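Side-chain contacts in 2-C-methyl-D-erythritol 2,4-cyclodiphosphate synthase (Thermus thermophilus, PDB 1IV3), which converts 4-diphosphocytidyl-2-C-methyl-D-erythritol 2-phosphate to 2-C-methyl-D-erythritol 2,4-cyclodiphosphate with release of CMP, a step of non-mevalonate isoprenoid synthesis: residues L44-L49 and G55-L60; L12-P17 and L100-L105. The protein carries 3 engineered substitutions. One frame throughout, in Å; residues are numbered along the deposited sequence.

Interaction 1. Residues L44-L49 and G55-L60; sequences LTDALL and GDIGLL
L49, D46 and I57 carry most of this buried contact between helix 39-50 and the short helix 57-60 with the loop residues before it. L49 gives up the most surface. With its CG anti to the carbonyl carbon (chi1 -65°), the side chain points at the other segment and its two methyls meet different partners. CD1 rests on the backbone of D56, 3.6 Å from D56 C. CD2 meets L60 CD1 tip to tip at 3.6 Å. D46 supplies the polar grip. I57 N donates to D46 OD1 over 2.7 Å, and the acceptor is met nearly along its C-O axis. The N-H...O angle is 146°, so the bond is somewhat bent. It ties the first turn of helix 57-60 to the longer helix. The I57 side chain crosses that of D46 at about a right angle, with I57 CG1 3.5 Å from D46 OD1. With I57 CG1 set between the backbone N and carbonyl carbon (chi1 53°), its CG2 branch packs 3.6 Å from T45 CG2. D56 is the N-cap of the short helix: L59 N donates to D56 OD1 over 3.1 Å. D56 OD2 is engaged across the interface, in a salt bridge with R109 of the second subunit and a hydrogen bond from F131 N of that subunit. Residues D56, I57 and G58 are predicted to bind the substrate. T45 OG1 bonds to M41 O. T45 and L49 also pack on helix 73-86, while L44 and A47 turn to strand 141-150 and L44 and L48 to strand 91-99.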
loop_
_atom_site.group_PDB
_atom_site.type_symbol
_atom_site.label_atom_id
_atom_site.label_comp_id
_atom_site.label_asym_id
_atom_site.label_seq_id
_atom_site.Cartn_x
_atom_site.Cartn_y
_atom_site.Cartn_z
ATOM N N LEU A 44 4.926 -2.981 10.476
ATOM C CA LEU A 44 5.792 -1.884 10.914
ATOM C C LEU A 44 7.243 -2.336 10.935
ATOM O O LEU A 44 8.154 -1.600 10.558
ATOM C CB LEU A 44 5.386 -1.389 12.320
ATOM C CG LEU A 44 4.068 -0.610 12.343
ATOM C CD1 LEU A 44 3.513 -0.443 13.752
ATOM C CD2 LEU A 44 4.275 0.742 11.663
ATOM N N THR A 45 7.467 -3.573 11.388
ATOM C CA THR A 45 8.850 -4.066 11.496
ATOM C C THR A 45 9.474 -4.206 10.103
ATOM O O THR A 45 10.608 -3.775 9.836
ATOM C CB THR A 45 8.892 -5.411 12.234
ATOM O OG1 THR A 45 8.336 -5.304 13.555
ATOM C CG2 THR A 45 10.336 -5.868 12.443
ATOM N N ASP A 46 8.717 -4.823 9.191
ATOM C CA ASP A 46 9.195 -4.918 7.810
ATOM C C ASP A 46 9.440 -3.526 7.216
ATOM O O ASP A 46 10.421 -3.322 6.500
ATOM C CB ASP A 46 8.228 -5.693 6.921
ATOM C CG ASP A 46 8.453 -7.196 6.904
ATOM O OD1 ASP A 46 9.489 -7.648 7.440
ATOM O OD2 ASP A 46 7.619 -7.939 6.335
ATOM N N ALA A 47 8.566 -2.553 7.471
ATOM C CA ALA A 47 8.749 -1.215 6.912
ATOM C C ALA A 47 10.042 -0.584 7.415
ATOM O O ALA A 47 10.781 0.037 6.645
ATOM C CB ALA A 47 7.558 -0.326 7.257
ATOM N N LEU A 48 10.323 -0.724 8.730
ATOM C CA LEU A 48 11.576 -0.224 9.299
ATOM C C LEU A 48 12.785 -0.882 8.671
ATOM O O LEU A 48 13.743 -0.210 8.270
ATOM C CB LEU A 48 11.578 -0.479 10.813
ATOM C CG LEU A 48 10.596 0.362 11.638
ATOM C CD1 LEU A 48 10.548 -0.134 13.091
ATOM C CD2 LEU A 48 10.961 1.848 11.635
ATOM N N LEU A 49 12.746 -2.218 8.594
ATOM C CA LEU A 49 13.877 -2.944 8.004
ATOM C C LEU A 49 14.084 -2.491 6.572
ATOM O O LEU A 49 15.192 -2.248 6.089
ATOM C CB LEU A 49 13.620 -4.451 8.048
ATOM C CG LEU A 49 13.538 -5.094 9.441
ATOM C CD1 LEU A 49 13.233 -6.585 9.311
ATOM C CD2 LEU A 49 14.826 -4.864 10.215
ATOM N N GLY A 55 16.357 -6.325 5.012
ATOM C CA GLY A 55 15.761 -7.629 4.772
ATOM C C GLY A 55 14.301 -7.582 5.190
ATOM O O GLY A 55 13.671 -6.569 4.887
ATOM N N ASP A 56 13.816 -8.616 5.854
ATOM C CA ASP A 56 12.432 -8.622 6.333
ATOM C C ASP A 56 12.366 -9.561 7.534
ATOM O O ASP A 56 13.383 -10.145 7.952
ATOM C CB ASP A 56 11.444 -8.983 5.232
ATOM C CG ASP A 56 11.675 -10.326 4.596
ATOM O OD1 ASP A 56 11.959 -11.286 5.337
ATOM O OD2 ASP A 56 11.562 -10.521 3.368
ATOM N N ILE A 57 11.189 -9.691 8.126
ATOM C CA ILE A 57 11.106 -10.500 9.344
ATOM C C ILE A 57 11.306 -11.978 9.065
ATOM O O ILE A 57 11.704 -12.715 9.985
ATOM C CB ILE A 57 9.741 -10.345 10.055
ATOM C CG1 ILE A 57 8.545 -10.600 9.144
ATOM C CG2 ILE A 57 9.675 -8.981 10.725
ATOM C CD1 ILE A 57 7.209 -10.643 9.881
ATOM N N GLY A 58 11.023 -12.419 7.840
ATOM C CA GLY A 58 11.247 -13.824 7.490
ATOM C C GLY A 58 12.740 -14.107 7.550
ATOM O O GLY A 58 13.161 -15.191 7.958
ATOM N N LEU A 59 13.561 -13.137 7.160
ATOM C CA LEU A 59 15.004 -13.302 7.146
ATOM C C LEU A 59 15.596 -13.168 8.548
ATOM O O LEU A 59 16.408 -14.000 8.956
ATOM C CB LEU A 59 15.680 -12.271 6.234
ATOM C CG LEU A 59 17.210 -12.254 6.333
ATOM C CD1 LEU A 59 17.802 -13.485 5.648
ATOM C CD2 LEU A 59 17.782 -10.983 5.744
ATOM N N LEU A 60 15.191 -12.112 9.256
ATOM C CA LEU A 60 15.896 -11.771 10.487
ATOM C C LEU A 60 15.310 -12.460 11.709
ATOM O O LEU A 60 16.012 -12.658 12.712
ATOM C CB LEU A 60 15.892 -10.262 10.679
ATOM C CG LEU A 60 16.535 -9.339 9.661
ATOM C CD1 LEU A 60 16.685 -7.952 10.286
ATOM C CD2 LEU A 60 17.880 -9.833 9.176
#

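Interaction 2. Residues L12-P17 and L100-L105; sequences LEEGRP and LDRPKL
E14 and R102 form a salt bridge where the end of strand 3-14 meets the loop after strand 91-99. A type II beta turn runs from E13 to R16, with E14 as its second residue, and both strands belong to the mixed sheet of this IspF-family fold. The loop is part of the substrate-binding site. The two charged side chains cross at about a right angle. Their flat groups are clearly turned, with carboxylate and guanidinium planes 63° apart. R102 begins with CG between its backbone N and carbonyl carbon (chi1 45°), then runs extended from CG to NE. This carries the guanidinium to the carboxylate, which the E14 chain, bent at chi2, brings in. E14 OE1 sits at the guanidinium edge, close to its plane. It is reached strongly by R102 NH2 and only weakly by R102 NH1, 3.3 Å away. A looser apolar contact accompanies the bridge: L12 CD1 is 4.4 Å from L100 CB. Nearby, V29 of strand 29-31 touches both E14 and R102. The main bond, R102 NH2 to E14 OE1, is short at 2.5 Å and arrives on the syn side, 35° out of the carboxylate plane.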
loop_
_atom_site.group_PDB
_atom_site.type_symbol
_atom_site.label_atom_id
_atom_site.label_comp_id
_atom_site.label_asym_id
_atom_site.label_seq_id
_atom_site.Cartn_x
_atom_site.Cartn_y
_atom_site.Cartn_z
ATOM N N LEU A 12 -7.488 -15.615 9.914
ATOM C CA LEU A 12 -8.095 -15.472 11.242
ATOM C C LEU A 12 -8.890 -16.725 11.584
ATOM O O LEU A 12 -9.628 -17.260 10.758
ATOM C CB LEU A 12 -8.969 -14.224 11.254
ATOM C CG LEU A 12 -8.244 -12.881 11.281
ATOM C CD1 LEU A 12 -9.232 -11.774 10.952
ATOM C CD2 LEU A 12 -7.578 -12.649 12.640
ATOM N N GLU A 13 -8.757 -17.222 12.816
ATOM C CA GLU A 13 -9.601 -18.381 13.129
ATOM C C GLU A 13 -10.320 -18.206 14.461
ATOM O O GLU A 13 -9.840 -17.566 15.396
ATOM C CB GLU A 13 -8.758 -19.654 13.111
ATOM C CG GLU A 13 -9.269 -20.696 12.118
ATOM C CD GLU A 13 -8.243 -21.029 11.051
ATOM O OE1 GLU A 13 -7.040 -20.810 11.319
ATOM O OE2 GLU A 13 -8.649 -21.497 9.966
ATOM N N GLU A 14 -11.512 -18.816 14.521
ATOM C CA GLU A 14 -12.329 -18.743 15.717
ATOM C C GLU A 14 -11.617 -19.275 16.964
ATOM O O GLU A 14 -10.952 -20.312 16.938
ATOM C CB GLU A 14 -13.658 -19.490 15.479
ATOM C CG GLU A 14 -14.826 -18.513 15.531
ATOM C CD GLU A 14 -15.483 -18.376 14.173
ATOM O OE1 GLU A 14 -15.977 -17.283 13.831
ATOM O OE2 GLU A 14 -15.494 -19.388 13.438
ATOM N N GLY A 15 -11.784 -18.511 18.039
ATOM C CA GLY A 15 -11.344 -18.799 19.378
ATOM C C GLY A 15 -9.862 -18.663 19.615
ATOM O O GLY A 15 -9.350 -19.091 20.643
ATOM N N ARG A 16 -9.113 -18.071 18.697
ATOM C CA ARG A 16 -7.702 -17.793 18.964
ATOM C C ARG A 16 -7.559 -16.364 19.475
ATOM O O ARG A 16 -8.343 -15.493 19.070
ATOM C CB ARG A 16 -6.901 -17.971 17.681
ATOM C CG ARG A 16 -6.632 -19.398 17.244
ATOM C CD ARG A 16 -5.740 -19.413 16.005
ATOM N NE ARG A 16 -6.012 -20.599 15.192
ATOM C CZ ARG A 16 -5.629 -21.814 15.566
ATOM N NH1 ARG A 16 -4.974 -21.952 16.714
ATOM N NH2 ARG A 16 -5.894 -22.868 14.806
ATOM N N PRO A 17 -6.600 -16.061 20.327
ATOM C CA PRO A 17 -6.422 -14.673 20.794
ATOM C C PRO A 17 -6.016 -13.755 19.648
ATOM O O PRO A 17 -5.291 -14.108 18.724
ATOM C CB PRO A 17 -5.281 -14.780 21.818
ATOM C CG PRO A 17 -4.528 -15.989 21.346
ATOM C CD PRO A 17 -5.595 -16.967 20.926
ATOM N N LEU A 100 -9.797 -5.620 8.664
ATOM C CA LEU A 100 -10.400 -6.877 9.125
ATOM C C LEU A 100 -11.899 -6.657 9.325
ATOM O O LEU A 100 -12.330 -5.546 9.657
ATOM C CB LEU A 100 -9.728 -7.388 10.393
ATOM C CG LEU A 100 -10.041 -6.704 11.724
ATOM C CD1 LEU A 100 -9.290 -7.369 12.878
ATOM C CD2 LEU A 100 -9.704 -5.229 11.677
ATOM N N ASP A 101 -12.691 -7.699 9.087
ATOM C CA ASP A 101 -14.146 -7.525 9.150
ATOM C C ASP A 101 -14.664 -7.583 10.575
ATOM O O ASP A 101 -15.717 -7.011 10.873
ATOM C CB ASP A 101 -14.822 -8.570 8.246
ATOM C CG ASP A 101 -14.450 -8.361 6.791
ATOM O OD1 ASP A 101 -13.480 -7.636 6.487
ATOM O OD2 ASP A 101 -15.144 -8.902 5.900
ATOM N N ARG A 102 -13.958 -8.240 11.488
ATOM C CA ARG A 102 -14.352 -8.248 12.898
ATOM C C ARG A 102 -13.109 -8.586 13.706
ATOM O O ARG A 102 -12.256 -9.254 13.094
ATOM C CB ARG A 102 -15.470 -9.253 13.141
ATOM C CG ARG A 102 -15.221 -10.588 12.472
ATOM C CD ARG A 102 -16.324 -11.617 12.722
ATOM N NE ARG A 102 -15.827 -12.943 12.341
ATOM C CZ ARG A 102 -16.131 -14.094 12.915
ATOM N NH1 ARG A 102 -16.966 -14.123 13.946
ATOM N NH2 ARG A 102 -15.599 -15.224 12.457
ATOM N N PRO A 103 -12.980 -8.161 14.947
ATOM C CA PRO A 103 -13.925 -7.336 15.693
ATOM C C PRO A 103 -13.778 -5.857 15.340
ATOM O O PRO A 103 -12.815 -5.478 14.671
ATOM C CB PRO A 103 -13.476 -7.523 17.150
ATOM C CG PRO A 103 -11.991 -7.654 17.021
ATOM C CD PRO A 103 -11.773 -8.452 15.771
ATOM N N LYS A 104 -14.712 -5.018 15.778
ATOM C CA LYS A 104 -14.554 -3.579 15.623
ATOM C C LYS A 104 -13.335 -3.083 16.401
ATOM O O LYS A 104 -13.176 -3.439 17.580
ATOM C CB LYS A 104 -15.812 -2.847 16.122
ATOM C CG LYS A 104 -17.029 -3.182 15.256
ATOM C CD LYS A 104 -18.257 -2.405 15.699
ATOM C CE LYS A 104 -18.893 -1.661 14.528
ATOM N NZ LYS A 104 -19.909 -2.511 13.835
ATOM N N LEU A 105 -12.510 -2.271 15.753
ATOM C CA LEU A 105 -11.311 -1.763 16.441
ATOM C C LEU A 105 -11.525 -0.396 17.059
ATOM O O LEU A 105 -10.771 0.027 17.944
ATOM C CB LEU A 105 -10.122 -1.799 15.467
ATOM C CG LEU A 105 -9.649 -3.195 15.022
ATOM C CD1 LEU A 105 -8.363 -3.108 14.213
ATOM C CD2 LEU A 105 -9.431 -4.126 16.216
#

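In the fold
Interactions 1 and 2 lie on opposite sides of the chain's centre. Their centres are 24 Å apart and their nearest atoms about 12 Å. The magnesium site relates them: D8 and H10, on the strand that runs on to L12-P17, bind the metal together with H42, on the helix of L44-L49. The I57 side chain is about 5 Å from a magnesium ion; that of L12 is about 11 Å from one. Interaction 2 holds substrate-binding residues, and interaction 1 holds predicted ones. Interaction 1 borders a subunit interface through D56, whereas no other chain touches the segments of interaction 2. This is consistent with active sites shared between adjacent subunits, as in other IspF trimers.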